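Local atomic coordinates of HupZ (Streptococcus sp. 'group A', PDB entry 5ESC), a protein that degrades heme in vitro and forms a dimer of split-barrel subunits related to pyridoxamine 5'-phosphate oxidases. Residues A[51-56]-A[81-86]; A[41-46]-A[105-110]; A[18-23]-A[57-62]. One frame throughout, in Å; residues are numbered along the deposited sequence.

Contact 1 (A[51-56]-A[81-86]); sequences QTRINI and AEIQTE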
loop_
_atom_site.group_PDB
_atom_site.type_symbol
_atom_site.label_atom_id
_atom_site.label_comp_id
_atom_site.label_asym_id
_atom_site.label_seq_id
_atom_site.Cartn_x
_atom_site.Cartn_y
_atom_site.Cartn_z
ATOM N N GLN A 51 0.995 -11.561 7.616
ATOM C CA GLN A 51 0.662 -11.946 6.316
ATOM C C GLN A 51 1.768 -11.523 5.325
ATOM O O GLN A 51 2.009 -12.263 4.400
ATOM C CB GLN A 51 -0.704 -11.341 5.914
ATOM C CG GLN A 51 -1.270 -11.984 4.647
ATOM C CD GLN A 51 -1.533 -13.512 4.760
ATOM O OE1 GLN A 51 -2.173 -13.950 5.739
ATOM N NE2 GLN A 51 -1.079 -14.295 3.822
ATOM N N THR A 52 2.417 -10.373 5.539
ATOM C CA THR A 52 3.473 -9.935 4.636
ATOM C C THR A 52 4.543 -11.031 4.620
ATOM O O THR A 52 4.993 -11.476 3.574
ATOM C CB THR A 52 4.071 -8.573 5.059
ATOM O OG1 THR A 52 3.059 -7.576 4.958
ATOM C CG2 THR A 52 5.287 -8.151 4.212
ATOM N N ARG A 53 4.960 -11.487 5.801
ATOM C CA ARG A 53 5.983 -12.485 5.900
ATOM C C ARG A 53 5.597 -13.815 5.229
ATOM O O ARG A 53 6.427 -14.396 4.473
ATOM C CB ARG A 53 6.386 -12.740 7.381
ATOM C CG ARG A 53 7.442 -13.775 7.505
ATOM C CD ARG A 53 7.798 -14.080 8.975
ATOM N NE ARG A 53 8.864 -15.043 9.063
ATOM C CZ ARG A 53 9.453 -15.353 10.226
ATOM N NH1 ARG A 53 9.000 -14.803 11.342
ATOM N NH2 ARG A 53 10.410 -16.252 10.283
ATOM N N ILE A 54 4.351 -14.285 5.504
ATOM C CA ILE A 54 3.835 -15.511 4.964
ATOM C C ILE A 54 3.821 -15.459 3.411
ATOM O O ILE A 54 4.183 -16.417 2.732
ATOM C CB ILE A 54 2.412 -15.730 5.492
ATOM C CG1 ILE A 54 2.435 -15.869 6.995
ATOM C CG2 ILE A 54 1.757 -16.968 4.903
ATOM C CD1 ILE A 54 3.402 -16.900 7.452
ATOM N N ASN A 55 3.401 -14.337 2.884
ATOM C CA ASN A 55 3.330 -14.134 1.448
ATOM C C ASN A 55 4.739 -14.097 0.846
ATOM O O ASN A 55 4.984 -14.709 -0.220
ATOM C CB ASN A 55 2.571 -12.836 1.136
ATOM C CG ASN A 55 1.064 -12.921 1.449
ATOM O OD1 ASN A 55 0.525 -13.957 1.761
ATOM N ND2 ASN A 55 0.403 -11.774 1.371
ATOM N N ILE A 56 5.665 -13.330 1.461
ATOM C CA ILE A 56 7.099 -13.339 0.991
ATOM C C ILE A 56 7.711 -14.768 0.938
ATOM O O ILE A 56 8.270 -15.192 -0.071
ATOM C CB ILE A 56 8.022 -12.377 1.784
ATOM C CG1 ILE A 56 7.650 -10.908 1.469
ATOM C CG2 ILE A 56 9.486 -12.647 1.526
ATOM C CD1 ILE A 56 8.094 -9.947 2.529
ATOM N N ALA A 81 11.469 -10.708 -2.780
ATOM C CA ALA A 81 11.882 -10.670 -1.393
ATOM C C ALA A 81 12.129 -12.017 -0.779
ATOM O O ALA A 81 11.616 -13.051 -1.291
ATOM C CB ALA A 81 10.867 -9.886 -0.562
ATOM N N GLU A 82 12.908 -12.047 0.305
ATOM C CA GLU A 82 13.183 -13.271 1.023
ATOM C C GLU A 82 13.248 -12.900 2.471
ATOM O O GLU A 82 13.473 -11.738 2.806
ATOM C CB GLU A 82 14.548 -13.904 0.633
ATOM C CG GLU A 82 15.699 -12.966 0.376
ATOM C CD GLU A 82 17.050 -13.685 0.131
ATOM O OE1 GLU A 82 17.922 -13.069 -0.558
ATOM O OE2 GLU A 82 17.230 -14.870 0.624
ATOM N N ILE A 83 13.111 -13.898 3.316
ATOM C CA ILE A 83 13.169 -13.724 4.754
ATOM C C ILE A 83 14.393 -14.541 5.218
ATOM O O ILE A 83 14.568 -15.664 4.750
ATOM C CB ILE A 83 11.902 -14.273 5.431
ATOM C CG1 ILE A 83 10.691 -13.545 4.950
ATOM C CG2 ILE A 83 12.010 -14.203 6.959
ATOM C CD1 ILE A 83 10.543 -12.093 5.457
ATOM N N GLN A 84 15.260 -13.975 6.076
ATOM C CA GLN A 84 16.390 -14.652 6.612
ATOM C C GLN A 84 16.335 -14.545 8.157
ATOM O O GLN A 84 15.880 -13.530 8.725
ATOM C CB GLN A 84 17.725 -14.212 6.057
ATOM C CG GLN A 84 17.893 -14.527 4.544
ATOM C CD GLN A 84 19.222 -14.110 3.996
ATOM O OE1 GLN A 84 20.062 -13.672 4.734
ATOM N NE2 GLN A 84 19.399 -14.199 2.702
ATOM N N THR A 85 16.833 -15.570 8.805
ATOM C CA THR A 85 16.845 -15.573 10.280
ATOM C C THR A 85 18.266 -15.700 10.874
ATOM O O THR A 85 18.439 -15.811 12.080
ATOM C CB THR A 85 15.942 -16.685 10.768
ATOM O OG1 THR A 85 16.409 -17.931 10.245
ATOM C CG2 THR A 85 14.439 -16.464 10.381
ATOM N N GLU A 86 19.291 -15.636 10.044
ATOM C CA GLU A 86 20.656 -15.724 10.492
ATOM C C GLU A 86 21.490 -15.101 9.397
ATOM O O GLU A 86 21.018 -15.014 8.250
ATOM C CB GLU A 86 21.038 -17.220 10.759
ATOM C CG GLU A 86 20.335 -18.242 9.826
ATOM C CD GLU A 86 20.849 -19.673 9.938
ATOM O OE1 GLU A 86 20.597 -20.323 10.970
ATOM O OE2 GLU A 86 21.452 -20.185 8.973
#

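Contact 2 (A[41-46]-A[105-110]); sequences TFIYNE and KAVGII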
loop_
_atom_site.group_PDB
_atom_site.type_symbol
_atom_site.label_atom_id
_atom_site.label_comp_id
_atom_site.label_asym_id
_atom_site.label_seq_id
_atom_site.Cartn_x
_atom_site.Cartn_y
_atom_site.Cartn_z
ATOM N N THR A 41 18.675 -2.776 -2.846
ATOM C CA THR A 41 18.232 -3.703 -1.800
ATOM C C THR A 41 17.654 -2.898 -0.661
ATOM O O THR A 41 18.280 -1.955 -0.247
ATOM C CB THR A 41 19.402 -4.552 -1.302
ATOM O OG1 THR A 41 20.134 -5.019 -2.426
ATOM C CG2 THR A 41 18.915 -5.806 -0.412
ATOM N N PHE A 42 16.498 -3.289 -0.162
ATOM C CA PHE A 42 15.966 -2.744 1.068
ATOM C C PHE A 42 16.021 -3.860 2.075
ATOM O O PHE A 42 16.035 -5.062 1.701
ATOM C CB PHE A 42 14.487 -2.381 0.959
ATOM C CG PHE A 42 14.161 -1.158 0.177
ATOM C CD1 PHE A 42 14.010 0.093 0.806
ATOM C CD2 PHE A 42 13.946 -1.234 -1.209
ATOM C CE1 PHE A 42 13.659 1.193 0.097
ATOM C CE2 PHE A 42 13.612 -0.095 -1.927
ATOM C CZ PHE A 42 13.437 1.111 -1.277
ATOM N N ILE A 43 16.032 -3.540 3.363
ATOM C CA ILE A 43 15.837 -4.518 4.385
ATOM C C ILE A 43 14.760 -3.960 5.306
ATOM O O ILE A 43 14.565 -2.730 5.328
ATOM C CB ILE A 43 17.121 -4.946 5.185
ATOM C CG1 ILE A 43 17.909 -3.765 5.848
ATOM C CG2 ILE A 43 18.066 -5.840 4.293
ATOM C CD1 ILE A 43 18.785 -4.187 6.963
ATOM N N TYR A 44 14.110 -4.821 6.078
ATOM C CA TYR A 44 13.201 -4.384 7.132
ATOM C C TYR A 44 13.294 -5.365 8.293
ATOM O O TYR A 44 13.678 -6.498 8.090
ATOM C CB TYR A 44 11.732 -4.187 6.645
ATOM C CG TYR A 44 10.875 -5.450 6.521
ATOM C CD1 TYR A 44 10.842 -6.170 5.353
ATOM C CD2 TYR A 44 10.103 -5.897 7.583
ATOM C CE1 TYR A 44 10.057 -7.331 5.216
ATOM C CE2 TYR A 44 9.293 -7.079 7.450
ATOM C CZ TYR A 44 9.294 -7.770 6.257
ATOM O OH TYR A 44 8.539 -8.893 6.033
ATOM N N ASN A 45 12.940 -4.951 9.487
ATOM C CA ASN A 45 12.913 -5.865 10.635
ATOM C C ASN A 45 11.533 -6.567 10.743
ATOM O O ASN A 45 10.531 -5.862 10.843
ATOM C CB ASN A 45 13.163 -5.054 11.889
ATOM C CG ASN A 45 14.580 -4.779 12.115
ATOM O OD1 ASN A 45 15.264 -4.363 11.209
ATOM N ND2 ASN A 45 15.067 -4.996 13.363
ATOM N N GLU A 46 11.468 -7.892 10.702
ATOM C CA GLU A 46 10.219 -8.615 10.704
ATOM C C GLU A 46 10.026 -9.062 12.141
ATOM O O GLU A 46 10.770 -9.895 12.610
ATOM C CB GLU A 46 10.302 -9.868 9.841
ATOM C CG GLU A 46 9.030 -10.685 9.872
ATOM C CD GLU A 46 7.785 -9.847 9.640
ATOM O OE1 GLU A 46 7.197 -9.421 10.648
ATOM O OE2 GLU A 46 7.444 -9.556 8.433
ATOM N N LYS A 105 12.378 -11.172 14.850
ATOM C CA LYS A 105 12.299 -12.584 14.601
ATOM C C LYS A 105 13.081 -12.890 13.285
ATOM O O LYS A 105 13.642 -13.956 13.111
ATOM C CB LYS A 105 10.853 -12.972 14.382
ATOM C CG LYS A 105 10.009 -13.033 15.637
ATOM C CD LYS A 105 8.578 -13.545 15.315
ATOM C CE LYS A 105 7.932 -14.036 16.660
ATOM N NZ LYS A 105 6.612 -13.503 16.916
ATOM N N ALA A 106 13.110 -11.950 12.358
ATOM C CA ALA A 106 13.791 -12.223 11.064
ATOM C C ALA A 106 14.097 -10.918 10.393
ATOM O O ALA A 106 13.695 -9.869 10.895
ATOM C CB ALA A 106 12.901 -13.109 10.183
ATOM N N VAL A 107 14.783 -10.956 9.246
ATOM C CA VAL A 107 14.930 -9.785 8.439
ATOM C C VAL A 107 14.302 -10.052 7.031
ATOM O O VAL A 107 14.460 -11.146 6.495
ATOM C CB VAL A 107 16.454 -9.382 8.318
ATOM C CG1 VAL A 107 17.357 -10.476 7.703
ATOM C CG2 VAL A 107 16.607 -8.011 7.645
ATOM N N GLY A 108 13.592 -9.092 6.492
ATOM C CA GLY A 108 13.038 -9.157 5.149
ATOM C C GLY A 108 14.062 -8.466 4.249
ATOM O O GLY A 108 14.562 -7.408 4.609
ATOM N N ILE A 109 14.356 -9.001 3.059
ATOM C CA ILE A 109 15.370 -8.416 2.228
ATOM C C ILE A 109 14.710 -8.280 0.856
ATOM O O ILE A 109 14.199 -9.316 0.373
ATOM C CB ILE A 109 16.499 -9.341 2.093
ATOM C CG1 ILE A 109 17.272 -9.480 3.400
ATOM C CG2 ILE A 109 17.588 -8.761 1.127
ATOM C CD1 ILE A 109 17.602 -10.926 3.543
ATOM N N ILE A 110 14.671 -7.094 0.270
ATOM C CA ILE A 110 13.898 -6.888 -0.942
ATOM C C ILE A 110 14.947 -6.590 -1.997
ATOM O O ILE A 110 15.635 -5.619 -1.866
ATOM C CB ILE A 110 12.933 -5.738 -0.822
ATOM C CG1 ILE A 110 11.779 -6.014 0.178
ATOM C CG2 ILE A 110 12.220 -5.381 -2.101
ATOM C CD1 ILE A 110 12.166 -6.061 1.611
#

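Contact 3 (A[18-23]-A[57-62]); sequences ATVDAK and EDNGKI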
loop_
_atom_site.group_PDB
_atom_site.type_symbol
_atom_site.label_atom_id
_atom_site.label_comp_id
_atom_site.label_asym_id
_atom_site.label_seq_id
_atom_site.Cartn_x
_atom_site.Cartn_y
_atom_site.Cartn_z
ATOM N N ALA A 18 2.950 -4.058 -0.404
ATOM C CA ALA A 18 1.978 -4.934 -0.921
ATOM C C ALA A 18 2.544 -6.310 -1.323
ATOM O O ALA A 18 3.588 -6.372 -2.044
ATOM C CB ALA A 18 1.298 -4.298 -2.173
ATOM N N THR A 19 1.850 -7.387 -0.986
ATOM C CA THR A 19 2.290 -8.755 -1.345
ATOM C C THR A 19 1.028 -9.483 -1.782
ATOM O O THR A 19 -0.072 -8.888 -1.761
ATOM C CB THR A 19 2.954 -9.437 -0.121
ATOM O OG1 THR A 19 2.041 -9.388 0.995
ATOM C CG2 THR A 19 4.336 -8.802 0.236
ATOM N N VAL A 20 1.101 -10.763 -2.041
ATOM C CA VAL A 20 -0.027 -11.563 -2.507
ATOM C C VAL A 20 0.105 -12.957 -1.921
ATOM O O VAL A 20 1.227 -13.451 -1.696
ATOM C CB VAL A 20 -0.066 -11.563 -4.043
ATOM C CG1 VAL A 20 1.187 -12.199 -4.614
ATOM C CG2 VAL A 20 -1.283 -12.331 -4.523
ATOM N N ASP A 21 -1.005 -13.559 -1.500
ATOM C CA ASP A 21 -0.957 -14.930 -0.969
ATOM C C ASP A 21 -1.054 -15.964 -2.095
ATOM O O ASP A 21 -1.187 -15.595 -3.290
ATOM C CB ASP A 21 -1.977 -15.167 0.140
ATOM C CG ASP A 21 -3.393 -15.335 -0.359
ATOM O OD1 ASP A 21 -3.619 -15.363 -1.578
ATOM O OD2 ASP A 21 -4.287 -15.414 0.498
ATOM N N ALA A 22 -0.940 -17.239 -1.734
ATOM C CA ALA A 22 -1.000 -18.332 -2.717
ATOM C C ALA A 22 -2.332 -18.408 -3.490
ATOM O O ALA A 22 -2.341 -18.767 -4.645
ATOM C CB ALA A 22 -0.713 -19.653 -2.033
ATOM N N LYS A 23 -3.425 -17.984 -2.872
ATOM C CA LYS A 23 -4.746 -17.852 -3.561
ATOM C C LYS A 23 -4.964 -16.560 -4.409
ATOM O O LYS A 23 -6.048 -16.359 -4.956
ATOM C CB LYS A 23 -5.842 -17.878 -2.502
ATOM C CG LYS A 23 -5.836 -19.111 -1.559
ATOM C CD LYS A 23 -6.982 -20.117 -1.761
ATOM C CE LYS A 23 -6.673 -21.189 -2.814
ATOM N NZ LYS A 23 -7.586 -22.376 -2.707
ATOM N N GLU A 57 7.517 -15.515 2.003
ATOM C CA GLU A 57 7.990 -16.907 2.027
ATOM C C GLU A 57 7.263 -17.774 1.012
ATOM O O GLU A 57 7.911 -18.618 0.430
ATOM C CB GLU A 57 7.887 -17.511 3.466
ATOM C CG GLU A 57 8.722 -16.712 4.433
ATOM C CD GLU A 57 8.708 -17.261 5.876
ATOM O OE1 GLU A 57 8.263 -18.387 6.031
ATOM O OE2 GLU A 57 9.139 -16.614 6.842
ATOM N N ASP A 58 5.962 -17.565 0.784
ATOM C CA ASP A 58 5.236 -18.314 -0.236
ATOM C C ASP A 58 5.722 -18.063 -1.680
ATOM O O ASP A 58 5.900 -19.010 -2.458
ATOM C CB ASP A 58 3.729 -18.075 -0.230
ATOM C CG ASP A 58 2.992 -18.926 -1.289
ATOM O OD1 ASP A 58 2.850 -20.152 -1.060
ATOM O OD2 ASP A 58 2.611 -18.385 -2.378
ATOM N N ASN A 59 5.893 -16.807 -2.056
ATOM C CA ASN A 59 6.152 -16.507 -3.506
ATOM C C ASN A 59 7.091 -15.341 -3.775
ATOM O O ASN A 59 7.386 -15.015 -4.892
ATOM C CB ASN A 59 4.803 -16.303 -4.225
ATOM C CG ASN A 59 4.000 -15.164 -3.618
ATOM O OD1 ASN A 59 4.444 -13.969 -3.633
ATOM N ND2 ASN A 59 2.855 -15.488 -2.995
ATOM N N GLY A 60 7.505 -14.636 -2.745
ATOM C CA GLY A 60 8.515 -13.582 -2.963
ATOM C C GLY A 60 8.062 -12.253 -3.512
ATOM O O GLY A 60 8.872 -11.300 -3.457
ATOM N N LYS A 61 6.826 -12.152 -4.031
ATOM C CA LYS A 61 6.446 -10.955 -4.815
ATOM C C LYS A 61 6.187 -9.779 -3.936
ATOM O O LYS A 61 5.544 -9.915 -2.874
ATOM C CB LYS A 61 5.245 -11.184 -5.654
ATOM C CG LYS A 61 5.444 -12.284 -6.724
ATOM C CD LYS A 61 4.158 -12.461 -7.526
ATOM C CE LYS A 61 4.344 -13.272 -8.798
ATOM N NZ LYS A 61 4.255 -14.685 -8.417
ATOM N N ILE A 62 6.764 -8.642 -4.310
ATOM C CA ILE A 62 6.611 -7.477 -3.461
ATOM C C ILE A 62 6.639 -6.182 -4.183
ATOM O O ILE A 62 7.348 -6.062 -5.192
ATOM C CB ILE A 62 7.638 -7.505 -2.280
ATOM C CG1 ILE A 62 7.327 -6.408 -1.275
ATOM C CG2 ILE A 62 9.057 -7.396 -2.791
ATOM C CD1 ILE A 62 7.833 -6.829 0.090
HETATM O O HOH W 1 3.802 -11.863 -2.125
#

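Contact 1 (A[51-56]-A[81-86])
Ile56 meets Ala81 and Ile83 with its branches, while Arg53, one helical turn earlier, reaches over Ile83 to Thr85. From CB, the Arg53 chain runs fully extended. CG rests on Ile83, 4.1 Å from its CD1, and NE comes 3.9 Å from Ile83 CG2. Beyond CZ, NH2 lies 4.0 Å from Thr85 CG2; both methyl groups approach the guanidinium obliquely. The arginine side chain crosses those of Ile83 and Thr85 at about a right angle. Its charge is answered within the same part of the chain, by salt bridges from NE to Glu57 and from NH1 to Asp49. This is a helix laid across a sheet of the split barrel: helix 51-59 crosses strand 73-84 at 108° between the short segments, their axes 8.3 Å apart, and no hydrogen bond joins 51-56 to 81-86. Ile56 faces the strand. With CG1 beside the backbone N (chi1 -69°), CG2 stands anti to that N and meets the strand, 3.7 Å from Ala81 CB and equally 3.7 Å from Ile83 CG1. The same methyl touches the backbone, 3.6 Å from Ala81 O. Ile83 and Ile56 also both touch Tyr44 of strand 41-46, which extends the apolar layer beneath the helix.

Contact 2 (A[41-46]-A[105-110])
Glu46 O takes two backbone N-H groups, a sound bond from Ala106 N at 3.1 Å and a weak one from Lys105 N at 3.0 Å. The first lies in the carbonyl plane; the second is bent to 127°. Two residues facing one make a classic beta bulge at the start of strand 106-117. From there the antiparallel ladder runs without a break: Tyr44 pairs with Gly108 and Phe42 with Ile110 through reciprocal bonds, with Ile110 N to Phe42 O the shortest of the ladder's backbone bonds at 2.8 Å. Ile43 and Asn45 sit in non-hydrogen-bonded pairs opposite Ile109 and Val107, and Ile43 CG2 packs 3.8 Å from Ile109 CG1. On the face of Phe42, Tyr44 and Glu46, the Tyr44 ring folds over the partner strand. Its chi1 of 80° puts CG between the backbone N and the carbonyl carbon, carrying CE1 to 3.5 Å from Gly108 CA; Gly108 has no side chain, and its N lies over one ring face. Ile110 CD1 meets the ring edge in its plane. Tyr44 OH donates to Glu46 OE2 over 2.7 Å, on the anti side, somewhat out of the carboxylate plane. Thr48 binds OE1, so each carboxylate oxygen has a hydroxyl partner, and Lys31 NZ adds only a long, weak ion pair to OE2; together they would hold the buried group and probably help to stabilise a negative charge.

Contact 3 (A[18-23]-A[57-62])
The Asn59 amide meets Val20 through its N-H edge: ND2 donates to Val20 O at 2.9 Å, almost straight at 177°, with the acceptor in the amide plane. The donor stands 44° out of the plane of the Val20 carbonyl, not on a lone pair. ND2 also donates to the anti lone pair of Asp58 OD2, while Asn59 OD1 accepts from Lys61 N, 3.0 Å away and in the carbonyl plane, closing an Asx turn. With chi1 at 59°, Asn59 CG lies between the backbone N and the carbonyl carbon, where the amide can serve both its own turn and the strand opposite. These bonds together restrict rotation of the amide. Water 1 adds a bridge: Val20 N donates to it over 2.9 Å, and it can donate to Asn59 OD1 and to Lys61 O, each 2.7 Å away, though acceptors around it outnumber its protons. Val20 CG1 lies 3.8 Å from Asn59 OD1. Flanking this polar centre, the Asp58 carboxylate touches Ala22 CB, 3.6 Å from OD2, and Thr19 CG2 lies alongside Ile62 CD1 at 4.0 Å. Gly60, with positive phi, turns the chain out of helix 51-59 into strand 61-68. That strand runs antiparallel between strands 15-20 and 73-84, the helix packs beside them through Ile56 on Ile62, Asn55 ND2 bonds Thr19 OG1, and Gly24 of the second subunit packs against Val20 and Lys61.

From the N terminus the chain leaves strand 15-20 through residues 18-23, then runs through strands 26-31, 35-38 and 41-46 before entering helix 51-59. Contact 3 closes the first loop, when the end of that helix and the start of strand 61-68 return to 18-23. Contact 1 closes the next, as strand 73-84 comes back beneath the helix, and contact 2 closes last, when 105-110 joins 41-46. Contact 1 lies within the span of contact 2, whereas contact 3 crosses both. Backbone bonds link them: Ala81 N to Gly60 O between contacts 1 and 3, Val107 N to Gln84 O between contacts 1 and 2. Helix 51-59 thus joins strands 15-20 and 73-84, and strand 106-117 joins 41-46.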